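PDB 5UAO: tryptophane-5-halogenase from Microbispora sp. ATCC PTA-5024, which chlorinates tryptophan at carbon 5 during biosynthesis of the lanthipeptide NAI-107, as a flavin-binding halogenase. Local coordinates for residues A[91-94]-A[98-101]; A[107-112]-A[414-419]; A[146-149]-A[154-157]. One frame throughout, in Å; residues are numbered along the deposited sequence.

All three contacts are buried, and they illustrate how small apolar patches tie short helices to the strands and loops beside them. Interactions 1 and 3 each close a helix onto the chain just beyond it. They also meet: CZ3 of W101 packs against CG2 of V154 and CG2 of V156, and helix 505-514 touches both. Interaction 1 adds hydrogen bonds to its CH-pi packing and has one exposed fringe, R98; interaction 3 has no hydrogen bond between its segments. Interaction 2 stands apart, its centre about 35 Å from that of interaction 1 and about 28 Å from that of interaction 3, and joins residues some 300 positions distant through two indoles.

Interaction 1. Residues A[91-94]-A[98-101]; sequences AEFY and RPTW
Y94 meets P99 and W101 at a helix-to-strand turn of the tryptophan halogenase fold, where helix 90-97 gives way to strand 100-102. The tightly packed part is a CH-pi contact. CG of P99 sits 3.7 Å from the centroid of the Y94 ring and only 1° off the ring normal, almost equally far from all six ring carbons. The pyrrolidine also leans on the helix itself, its CD lying 3.8 Å from CA of Y94. With chi1 near 180° the F93 ring is swung so that CE2 comes within 4.0 Å of P99 CG, and the same proline carbon touches two aromatic rings. F93 also meets the rings of H83 (edge-to-face) and Y174.

The looser side is at R98, the exposed residue of the contact. It leaves the helix with positive phi, and its backbone N makes only a weak hydrogen bond to Y94 O (3.1 Å), bent to 134°. Beyond CB and CG the side chain departs from the helix, and its guanidinium forms a salt bridge with E291.

The stronger polar link is on the buried side. W101 is packed against helix 505-514, and the tyrosine oxygen lies close to the plane of the W101 indole. NE1 of W101 donates to OH of Y94 over 2.9 Å, nearly straight at 166°.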
ATOM      1  N   ALA A  91     -14.224 -28.192  15.138  1.00 30.90           N
ATOM      2  CA  ALA A  91     -15.163 -28.853  16.029  1.00 30.24           C
ATOM      3  C   ALA A  91     -14.589 -28.866  17.448  1.00 28.23           C
ATOM      4  O   ALA A  91     -15.267 -28.546  18.437  1.00 33.63           O
ATOM      5  CB  ALA A  91     -15.479 -30.288  15.517  1.00 34.89           C
ATOM      6  N   GLU A  92     -13.320 -29.190  17.551  1.00 29.79           N
ATOM      7  CA  GLU A  92     -12.626 -29.172  18.830  1.00 32.11           C
ATOM      8  C   GLU A  92     -12.563 -27.784  19.470  1.00 30.54           C
ATOM      9  O   GLU A  92     -12.729 -27.630  20.671  1.00 32.26           O
ATOM     10  CB  GLU A  92     -11.190 -29.683  18.660  1.00 38.65           C
ATOM     11  CG  GLU A  92     -10.481 -29.977  19.983  1.00 42.10           C
ATOM     12  CD  GLU A  92      -9.071 -30.549  19.796  1.00 47.60           C
ATOM     13  OE1 GLU A  92      -8.188 -29.851  19.220  1.00 41.54           O
ATOM     14  OE2 GLU A  92      -8.861 -31.704  20.258  1.00 49.04           O
ATOM     15  N   PHE A  93     -12.270 -26.805  18.660  1.00 29.61           N
ATOM     16  CA  PHE A  93     -12.274 -25.389  19.110  1.00 29.43           C
ATOM     17  C   PHE A  93     -13.641 -25.022  19.664  1.00 27.81           C
ATOM     18  O   PHE A  93     -13.766 -24.447  20.788  1.00 26.60           O
ATOM     19  CB  PHE A  93     -11.871 -24.466  17.975  1.00 27.79           C
ATOM     20  CG  PHE A  93     -11.842 -23.013  18.347  1.00 28.01           C
ATOM     21  CD1 PHE A  93     -10.766 -22.489  19.004  1.00 27.35           C
ATOM     22  CD2 PHE A  93     -12.898 -22.166  17.987  1.00 28.48           C
ATOM     23  CE1 PHE A  93     -10.717 -21.141  19.333  1.00 29.86           C
ATOM     24  CE2 PHE A  93     -12.849 -20.837  18.324  1.00 31.64           C
ATOM     25  CZ  PHE A  93     -11.758 -20.335  18.997  1.00 29.52           C
ATOM     26  N   TYR A  94     -14.682 -25.389  18.939  1.00 26.99           N
ATOM     27  CA  TYR A  94     -16.015 -25.056  19.406  1.00 29.03           C
ATOM     28  C   TYR A  94     -16.366 -25.770  20.708  1.00 31.79           C
ATOM     29  O   TYR A  94     -17.031 -25.229  21.625  1.00 28.95           O
ATOM     30  CB  TYR A  94     -17.094 -25.325  18.352  1.00 28.67           C
ATOM     31  CG  TYR A  94     -17.373 -24.153  17.425  1.00 30.92           C
ATOM     32  CD1 TYR A  94     -16.408 -23.662  16.585  1.00 32.68           C
ATOM     33  CD2 TYR A  94     -18.627 -23.596  17.338  1.00 34.51           C
ATOM     34  CE1 TYR A  94     -16.656 -22.629  15.729  1.00 29.63           C
ATOM     35  CE2 TYR A  94     -18.896 -22.561  16.458  1.00 32.13           C
ATOM     36  CZ  TYR A  94     -17.908 -22.063  15.690  1.00 29.26           C
ATOM     37  OH  TYR A  94     -18.199 -21.047  14.816  1.00 30.04           O
ATOM     38  N   ARG A  98     -16.028 -22.707  23.190  1.00 27.55           N
ATOM     39  CA  ARG A  98     -17.388 -22.270  23.170  1.00 30.86           C
ATOM     40  C   ARG A  98     -17.572 -20.808  22.690  1.00 28.67           C
ATOM     41  O   ARG A  98     -18.184 -20.016  23.361  1.00 28.34           O
ATOM     42  CB  ARG A  98     -18.070 -22.542  24.528  1.00 38.09           C
ATOM     43  CG  ARG A  98     -18.304 -24.064  24.781  1.00 46.42           C
ATOM     44  CD  ARG A  98     -18.752 -24.422  26.207  1.00 50.82           C
ATOM     45  NE  ARG A  98     -19.515 -23.333  26.817  1.00 58.96           N
ATOM     46  CZ  ARG A  98     -19.597 -23.074  28.123  1.00 64.87           C
ATOM     47  NH1 ARG A  98     -19.009 -23.884  29.020  1.00 64.21           N
ATOM     48  NH2 ARG A  98     -20.290 -21.990  28.530  1.00 57.02           N
ATOM     49  N   PRO A  99     -17.170 -20.516  21.445  1.00 26.54           N
ATOM     50  CA  PRO A  99     -17.207 -19.147  20.963  1.00 27.05           C
ATOM     51  C   PRO A  99     -18.618 -18.728  20.645  1.00 29.12           C
ATOM     52  O   PRO A  99     -19.499 -19.592  20.410  1.00 29.52           O
ATOM     53  CB  PRO A  99     -16.445 -19.223  19.653  1.00 27.82           C
ATOM     54  CG  PRO A  99     -16.785 -20.648  19.158  1.00 27.97           C
ATOM     55  CD  PRO A  99     -16.660 -21.427  20.421  1.00 27.13           C
ATOM     56  N   THR A 100     -18.840 -17.413  20.673  1.00 23.94           N
ATOM     57  CA  THR A 100     -19.950 -16.775  20.008  1.00 25.55           C
ATOM     58  C   THR A 100     -19.499 -15.952  18.802  1.00 25.21           C
ATOM     59  O   THR A 100     -18.283 -15.836  18.498  1.00 26.22           O
ATOM     60  CB  THR A 100     -20.723 -15.860  20.948  1.00 25.69           C
ATOM     61  OG1 THR A 100     -19.819 -14.927  21.455  1.00 27.47           O
ATOM     62  CG2 THR A 100     -21.286 -16.651  22.080  1.00 26.75           C
ATOM     63  N   TRP A 101     -20.474 -15.402  18.099  1.00 24.34           N
ATOM     64  CA  TRP A 101     -20.243 -14.830  16.832  1.00 25.16           C
ATOM     65  C   TRP A 101     -20.378 -13.331  16.895  1.00 24.53           C
ATOM     66  O   TRP A 101     -21.295 -12.793  17.541  1.00 26.45           O
ATOM     67  CB  TRP A 101     -21.179 -15.372  15.738  1.00 26.11           C
ATOM     68  CG  TRP A 101     -20.965 -16.808  15.395  1.00 26.90           C
ATOM     69  CD1 TRP A 101     -19.867 -17.590  15.618  1.00 27.57           C
ATOM     70  CD2 TRP A 101     -21.954 -17.654  14.819  1.00 28.29           C
ATOM     71  NE1 TRP A 101     -20.126 -18.919  15.171  1.00 27.13           N
ATOM     72  CE2 TRP A 101     -21.400 -18.960  14.696  1.00 27.51           C
ATOM     73  CE3 TRP A 101     -23.260 -17.430  14.395  1.00 30.18           C
ATOM     74  CZ2 TRP A 101     -22.113 -20.027  14.108  1.00 28.89           C
ATOM     75  CZ3 TRP A 101     -23.952 -18.482  13.812  1.00 38.05           C
ATOM     76  CH2 TRP A 101     -23.370 -19.767  13.683  1.00 33.28           C
TER

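Interaction 2. Residues A[107-112]-A[414-419]; sequences FEWGSR and PFWKEA
W416 and W109 form a T-shaped (edge-to-face) aromatic pair that links helix 414-422 to the residue just beyond strand 104-108 of the mixed seven-stranded sheet. The segments are 302 residues apart in sequence, so the pair is a genuine tertiary link between distant parts of the halogenase fold, and the two indoles alone carry it.

The side chain of W416 can be followed outward. Its CB points toward residues 107-112, and CG stands anti to the carbonyl carbon (chi1 -81°), which carries the indole away from the helix surface. Near the start of the indole, CD1 lies in the plane of the F415 ring, 3.8 Å from CD2 of F415. The next atom, NE1, gives its hydrogen to the backbone oxygen of M279, so the one polar atom of this buried side chain is satisfied. Over the middle of the indole, CE2 of F415 stands 3.6 Å above the ring plane. At the far end of the benzo ring, CH2 approaches CZ2 of W109 to 4.1 Å.

There the second indole receives it. The edge of W416 is directed at a face of W109, with the six-membered rings 5.8 Å apart between centroids and their planes at 79°. W109 is itself held in place: its NE1 is hydrogen-bonded to the backbone oxygen of H404, and N408 and T278 touch both indoles. Its CG is anti to the backbone N (chi1 -155°), which places the indole between W416 and F107, two residues earlier on strand 104-108. On the face of W109 opposite W416, CD1 of F107 lies 3.8 Å above the ring plane, offset toward the rim.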
ATOM      1  N   PHE A 107     -22.567   0.442  17.918  1.00 23.35           N
ATOM      2  CA  PHE A 107     -22.055   1.667  18.513  1.00 22.98           C
ATOM      3  C   PHE A 107     -23.182   2.537  19.105  1.00 24.12           C
ATOM      4  O   PHE A 107     -23.946   3.158  18.343  1.00 23.41           O
ATOM      5  CB  PHE A 107     -21.313   2.463  17.435  1.00 25.01           C
ATOM      6  CG  PHE A 107     -19.896   2.052  17.200  1.00 23.38           C
ATOM      7  CD1 PHE A 107     -18.914   2.410  18.105  1.00 25.28           C
ATOM      8  CD2 PHE A 107     -19.526   1.318  16.064  1.00 23.26           C
ATOM      9  CE1 PHE A 107     -17.601   2.027  17.939  1.00 26.11           C
ATOM     10  CE2 PHE A 107     -18.213   0.957  15.877  1.00 22.66           C
ATOM     11  CZ  PHE A 107     -17.246   1.285  16.823  1.00 26.22           C
ATOM     12  N   GLU A 108     -23.305   2.565  20.444  1.00 23.62           N
ATOM     13  CA  GLU A 108     -24.212   3.516  21.101  1.00 25.66           C
ATOM     14  C   GLU A 108     -23.342   4.766  21.338  1.00 23.40           C
ATOM     15  O   GLU A 108     -22.672   4.940  22.352  1.00 25.35           O
ATOM     16  CB  GLU A 108     -24.806   3.076  22.427  1.00 27.16           C
ATOM     17  CG  GLU A 108     -25.299   1.684  22.482  1.00 36.15           C
ATOM     18  CD  GLU A 108     -26.025   1.489  23.820  1.00 49.98           C
ATOM     19  OE1 GLU A 108     -25.608   0.586  24.632  1.00 50.10           O
ATOM     20  OE2 GLU A 108     -26.920   2.354  24.108  1.00 53.56           O
ATOM     21  N   TRP A 109     -23.351   5.599  20.328  1.00 26.34           N
ATOM     22  CA  TRP A 109     -22.263   6.491  20.080  1.00 27.20           C
ATOM     23  C   TRP A 109     -22.725   7.580  19.119  1.00 29.69           C
ATOM     24  O   TRP A 109     -23.466   7.303  18.179  1.00 27.37           O
ATOM     25  CB  TRP A 109     -21.166   5.672  19.376  1.00 27.09           C
ATOM     26  CG  TRP A 109     -19.733   6.169  19.503  1.00 26.41           C
ATOM     27  CD1 TRP A 109     -19.089   7.111  18.717  1.00 24.04           C
ATOM     28  CD2 TRP A 109     -18.724   5.661  20.408  1.00 24.85           C
ATOM     29  NE1 TRP A 109     -17.766   7.242  19.129  1.00 25.25           N
ATOM     30  CE2 TRP A 109     -17.526   6.370  20.159  1.00 23.80           C
ATOM     31  CE3 TRP A 109     -18.739   4.730  21.432  1.00 25.37           C
ATOM     32  CZ2 TRP A 109     -16.374   6.131  20.879  1.00 24.48           C
ATOM     33  CZ3 TRP A 109     -17.584   4.469  22.124  1.00 25.98           C
ATOM     34  CH2 TRP A 109     -16.420   5.173  21.879  1.00 24.26           C
ATOM     35  N   GLY A 110     -22.186   8.790  19.291  1.00 29.02           N
ATOM     36  CA  GLY A 110     -22.612   9.900  18.499  1.00 28.48           C
ATOM     37  C   GLY A 110     -23.998  10.410  18.870  1.00 26.28           C
ATOM     38  O   GLY A 110     -24.597   9.988  19.895  1.00 25.20           O
ATOM     39  N   SER A 111     -24.490  11.340  18.080  1.00 28.75           N
ATOM     40  CA  SER A 111     -25.704  12.050  18.443  1.00 33.79           C
ATOM     41  C   SER A 111     -26.978  11.403  17.981  1.00 38.41           C
ATOM     42  O   SER A 111     -28.044  11.816  18.447  1.00 38.16           O
ATOM     43  CB  SER A 111     -25.624  13.517  18.046  1.00 38.50           C
ATOM     44  OG  SER A 111     -25.524  13.649  16.640  1.00 48.29           O
ATOM     45  N   ARG A 112     -26.916  10.339  17.179  1.00 33.12           N
ATOM     46  CA  ARG A 112     -28.153   9.603  16.850  1.00 33.65           C
ATOM     47  C   ARG A 112     -28.660   8.823  18.045  1.00 35.00           C
ATOM     48  O   ARG A 112     -27.904   7.994  18.630  1.00 29.90           O
ATOM     49  CB  ARG A 112     -27.907   8.610  15.704  1.00 32.14           C
ATOM     50  CG  ARG A 112     -27.385   9.236  14.419  1.00 32.39           C
ATOM     51  CD  ARG A 112     -26.699   8.154  13.602  1.00 36.99           C
ATOM     52  NE  ARG A 112     -26.029   8.581  12.378  1.00 34.49           N
ATOM     53  CZ  ARG A 112     -26.682   8.924  11.302  1.00 30.46           C
ATOM     54  NH1 ARG A 112     -28.007   8.938  11.302  1.00 33.54           N
ATOM     55  NH2 ARG A 112     -26.019   9.258  10.241  1.00 31.45           N
ATOM     56  N   PRO A 414     -17.416  16.574  31.082  1.00 32.68           N
ATOM     57  CA  PRO A 414     -16.106  17.229  30.884  1.00 34.77           C
ATOM     58  C   PRO A 414     -15.146  16.310  30.090  1.00 31.90           C
ATOM     59  O   PRO A 414     -14.456  16.805  29.198  1.00 28.91           O
ATOM     60  CB  PRO A 414     -15.613  17.516  32.313  1.00 35.97           C
ATOM     61  CG  PRO A 414     -16.840  17.484  33.186  1.00 34.28           C
ATOM     62  CD  PRO A 414     -17.776  16.471  32.511  1.00 36.15           C
ATOM     63  N   PHE A 415     -15.150  14.991  30.350  1.00 32.93           N
ATOM     64  CA  PHE A 415     -14.362  14.055  29.492  1.00 28.39           C
ATOM     65  C   PHE A 415     -14.698  14.216  28.013  1.00 26.63           C
ATOM     66  O   PHE A 415     -13.773  14.325  27.183  1.00 28.14           O
ATOM     67  CB  PHE A 415     -14.491  12.601  29.918  1.00 28.15           C
ATOM     68  CG  PHE A 415     -13.790  11.666  28.993  1.00 27.17           C
ATOM     69  CD1 PHE A 415     -12.447  11.403  29.160  1.00 31.73           C
ATOM     70  CD2 PHE A 415     -14.436  11.114  27.900  1.00 27.75           C
ATOM     71  CE1 PHE A 415     -11.773  10.588  28.264  1.00 30.35           C
ATOM     72  CE2 PHE A 415     -13.779  10.234  27.037  1.00 29.41           C
ATOM     73  CZ  PHE A 415     -12.431   9.982  27.218  1.00 31.35           C
ATOM     74  N   TRP A 416     -15.980  14.289  27.636  1.00 24.71           N
ATOM     75  CA  TRP A 416     -16.351  14.268  26.260  1.00 25.29           C
ATOM     76  C   TRP A 416     -16.191  15.606  25.595  1.00 28.07           C
ATOM     77  O   TRP A 416     -15.797  15.694  24.429  1.00 24.53           O
ATOM     78  CB  TRP A 416     -17.738  13.652  26.023  1.00 27.95           C
ATOM     79  CG  TRP A 416     -17.649  12.092  26.031  1.00 23.89           C
ATOM     80  CD1 TRP A 416     -18.082  11.269  26.991  1.00 25.27           C
ATOM     81  CD2 TRP A 416     -17.001  11.253  25.046  1.00 24.64           C
ATOM     82  NE1 TRP A 416     -17.768   9.970  26.697  1.00 26.14           N
ATOM     83  CE2 TRP A 416     -17.084   9.939  25.508  1.00 24.46           C
ATOM     84  CE3 TRP A 416     -16.327  11.500  23.847  1.00 23.96           C
ATOM     85  CZ2 TRP A 416     -16.510   8.860  24.819  1.00 24.95           C
ATOM     86  CZ3 TRP A 416     -15.770  10.424  23.135  1.00 22.42           C
ATOM     87  CH2 TRP A 416     -15.886   9.109  23.643  1.00 21.91           C
ATOM     88  N   LYS A 417     -16.401  16.665  26.340  1.00 33.32           N
ATOM     89  CA  LYS A 417     -16.006  17.977  25.847  1.00 34.80           C
ATOM     90  C   LYS A 417     -14.509  18.053  25.532  1.00 30.54           C
ATOM     91  O   LYS A 417     -14.102  18.532  24.445  1.00 32.68           O
ATOM     92  CB  LYS A 417     -16.412  19.054  26.868  1.00 38.17           C
ATOM     93  CG  LYS A 417     -17.933  19.255  26.951  1.00 47.33           C
ATOM     94  CD  LYS A 417     -18.302  20.322  27.994  1.00 47.41           C
ATOM     95  CE  LYS A 417     -19.615  21.039  27.660  1.00 59.18           C
ATOM     96  NZ  LYS A 417     -20.723  20.101  27.254  1.00 67.22           N
ATOM     97  N   GLU A 418     -13.687  17.560  26.446  1.00 31.53           N
ATOM     98  CA  GLU A 418     -12.239  17.536  26.235  1.00 31.06           C
ATOM     99  C   GLU A 418     -11.864  16.673  25.036  1.00 32.51           C
ATOM    100  O   GLU A 418     -11.047  17.067  24.236  1.00 29.67           O
ATOM    101  CB  GLU A 418     -11.541  16.998  27.460  1.00 35.34           C
ATOM    102  CG  GLU A 418     -10.031  16.860  27.377  1.00 44.21           C
ATOM    103  CD  GLU A 418      -9.303  18.184  27.600  1.00 53.49           C
ATOM    104  OE1 GLU A 418      -9.967  19.238  27.527  1.00 55.36           O
ATOM    105  OE2 GLU A 418      -8.069  18.156  27.851  1.00 62.13           O
ATOM    106  N   ALA A 419     -12.453  15.484  24.908  1.00 27.18           N
ATOM    107  CA  ALA A 419     -12.211  14.705  23.765  1.00 26.08           C
ATOM    108  C   ALA A 419     -12.568  15.386  22.464  1.00 26.52           C
ATOM    109  O   ALA A 419     -11.835  15.282  21.493  1.00 28.44           O
ATOM    110  CB  ALA A 419     -12.874  13.319  23.864  1.00 26.81           C
TER

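Interaction 3. Residues A[146-149]-A[154-157]; sequences AMLM and VPVY
L148 and P155 meet at about a right angle, the forked end of the leucine set against one face of the proline ring. The two methyl branches share the work. CD1 stands over the pyrrolidine, 3.7 Å from CB of P155 and 3.9 Å from both CG and CD, so it rests over the CB-CG-CD side of the ring. CD2 sits over the flat face of the peptide that leads into the proline, 3.6 Å from C of V154 and 3.8 Å from N of P155. The leucine thus straddles the junction between the two residues. Its CB points toward the opposing segment, and CG is anti to the carbonyl carbon (chi1 -72°), a setting that turns both methyls onto residues 154-155.

This surface is shaped by an inverse gamma turn centred on P155, closed by the bond from N of V156 to O of V154 (2.8 Å). The turn lies in the short connection after helix 144-151 and passes into strand 156-159, which pairs antiparallel with strand 162-165 in a two-stranded sheet. V154 faces the other way: its CB points away from residues 146-149, its side chain packs on Q505 and A508 of helix 505-514, and what it offers L148 is its backbone.

No hydrogen bond joins the two segments, so their fit depends on apolar contact. An alanine in place of L148 would remove both methyl branches, which would probably leave a gap over the proline ring and deprive the V154-P155 peptide of the methyl over its face. The same leucine also touches A499 of helix 485-501, while M167 lies against P155.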
ATOM      1  N   ALA A 146     -25.463  -5.522   8.558  1.00 26.66           N
ATOM      2  CA  ALA A 146     -26.000  -4.392   9.348  1.00 26.56           C
ATOM      3  C   ALA A 146     -27.433  -4.648   9.703  1.00 29.07           C
ATOM      4  O   ALA A 146     -27.844  -4.342  10.828  1.00 26.80           O
ATOM      5  CB  ALA A 146     -25.862  -3.070   8.640  1.00 26.22           C
ATOM      6  N   MET A 147     -28.201  -5.203   8.760  1.00 28.18           N
ATOM      7  CA  MET A 147     -29.619  -5.603   9.039  1.00 29.88           C
ATOM      8  C   MET A 147     -29.741  -6.832   9.979  1.00 29.20           C
ATOM      9  O   MET A 147     -30.592  -6.888  10.842  1.00 32.26           O
ATOM     10  CB  MET A 147     -30.380  -5.852   7.743  1.00 30.41           C
ATOM     11  CG  MET A 147     -30.530  -4.639   6.846  1.00 35.99           C
ATOM     12  SD  MET A 147     -31.182  -5.094   5.233  1.00 33.00           S
ATOM     13  CE  MET A 147     -31.221  -3.511   4.420  1.00 33.16           C
ATOM     14  N   LEU A 148     -28.866  -7.813   9.837  1.00 27.94           N
ATOM     15  CA  LEU A 148     -28.839  -8.916  10.810  1.00 28.98           C
ATOM     16  C   LEU A 148     -28.570  -8.413  12.232  1.00 27.98           C
ATOM     17  O   LEU A 148     -29.292  -8.731  13.199  1.00 25.28           O
ATOM     18  CB  LEU A 148     -27.822  -9.952  10.348  1.00 30.80           C
ATOM     19  CG  LEU A 148     -28.278 -10.761   9.120  1.00 32.67           C
ATOM     20  CD1 LEU A 148     -27.099 -11.253   8.306  1.00 31.99           C
ATOM     21  CD2 LEU A 148     -29.074 -11.960   9.663  1.00 33.85           C
ATOM     22  N   MET A 149     -27.620  -7.485  12.347  1.00 25.93           N
ATOM     23  CA  MET A 149     -27.358  -6.906  13.675  1.00 28.32           C
ATOM     24  C   MET A 149     -28.557  -6.169  14.308  1.00 27.86           C
ATOM     25  O   MET A 149     -28.865  -6.375  15.495  1.00 27.13           O
ATOM     26  CB  MET A 149     -26.117  -6.027  13.630  1.00 26.49           C
ATOM     27  CG  MET A 149     -24.814  -6.774  13.372  1.00 28.69           C
ATOM     28  SD  MET A 149     -23.384  -5.620  13.552  1.00 34.98           S
ATOM     29  CE  MET A 149     -23.340  -5.089  12.020  1.00 24.59           C
ATOM     30  N   VAL A 154     -28.870 -14.067  12.890  1.00 25.47           N
ATOM     31  CA  VAL A 154     -27.649 -14.493  12.222  1.00 26.98           C
ATOM     32  C   VAL A 154     -28.025 -15.195  10.906  1.00 27.10           C
ATOM     33  O   VAL A 154     -29.118 -15.726  10.806  1.00 31.04           O
ATOM     34  CB  VAL A 154     -26.777 -15.414  13.103  1.00 27.39           C
ATOM     35  CG1 VAL A 154     -26.311 -14.737  14.382  1.00 28.28           C
ATOM     36  CG2 VAL A 154     -27.506 -16.715  13.489  1.00 30.13           C
ATOM     37  N   PRO A 155     -27.133 -15.188   9.905  1.00 29.32           N
ATOM     38  CA  PRO A 155     -27.533 -15.620   8.554  1.00 30.72           C
ATOM     39  C   PRO A 155     -27.445 -17.184   8.387  1.00 30.26           C
ATOM     40  O   PRO A 155     -26.637 -17.736   7.617  1.00 28.50           O
ATOM     41  CB  PRO A 155     -26.583 -14.814   7.670  1.00 30.53           C
ATOM     42  CG  PRO A 155     -25.294 -14.720   8.489  1.00 28.21           C
ATOM     43  CD  PRO A 155     -25.772 -14.584   9.898  1.00 30.72           C
ATOM     44  N   VAL A 156     -28.232 -17.851   9.216  1.00 33.44           N
ATOM     45  CA  VAL A 156     -28.312 -19.308   9.259  1.00 34.93           C
ATOM     46  C   VAL A 156     -29.816 -19.573   9.254  1.00 37.62           C
ATOM     47  O   VAL A 156     -30.585 -18.798   9.862  1.00 33.77           O
ATOM     48  CB  VAL A 156     -27.661 -19.916  10.509  1.00 36.33           C
ATOM     49  CG1 VAL A 156     -27.711 -21.468  10.465  1.00 36.55           C
ATOM     50  CG2 VAL A 156     -26.216 -19.462  10.653  1.00 34.19           C
ATOM     51  N   TYR A 157     -30.228 -20.635   8.558  1.00 34.65           N
ATOM     52  CA  TYR A 157     -31.657 -20.850   8.232  1.00 36.90           C
ATOM     53  C   TYR A 157     -31.990 -22.318   8.287  1.00 40.32           C
ATOM     54  O   TYR A 157     -31.209 -23.159   7.824  1.00 39.25           O
ATOM     55  CB  TYR A 157     -31.934 -20.355   6.834  1.00 37.17           C
ATOM     56  CG  TYR A 157     -31.562 -18.889   6.650  1.00 38.88           C
ATOM     57  CD1 TYR A 157     -30.258 -18.508   6.294  1.00 38.21           C
ATOM     58  CD2 TYR A 157     -32.516 -17.870   6.866  1.00 36.14           C
ATOM     59  CE1 TYR A 157     -29.928 -17.162   6.151  1.00 37.77           C
ATOM     60  CE2 TYR A 157     -32.181 -16.519   6.721  1.00 35.97           C
ATOM     61  CZ  TYR A 157     -30.887 -16.174   6.399  1.00 34.62           C
ATOM     62  OH  TYR A 157     -30.566 -14.854   6.245  1.00 34.58           O
TER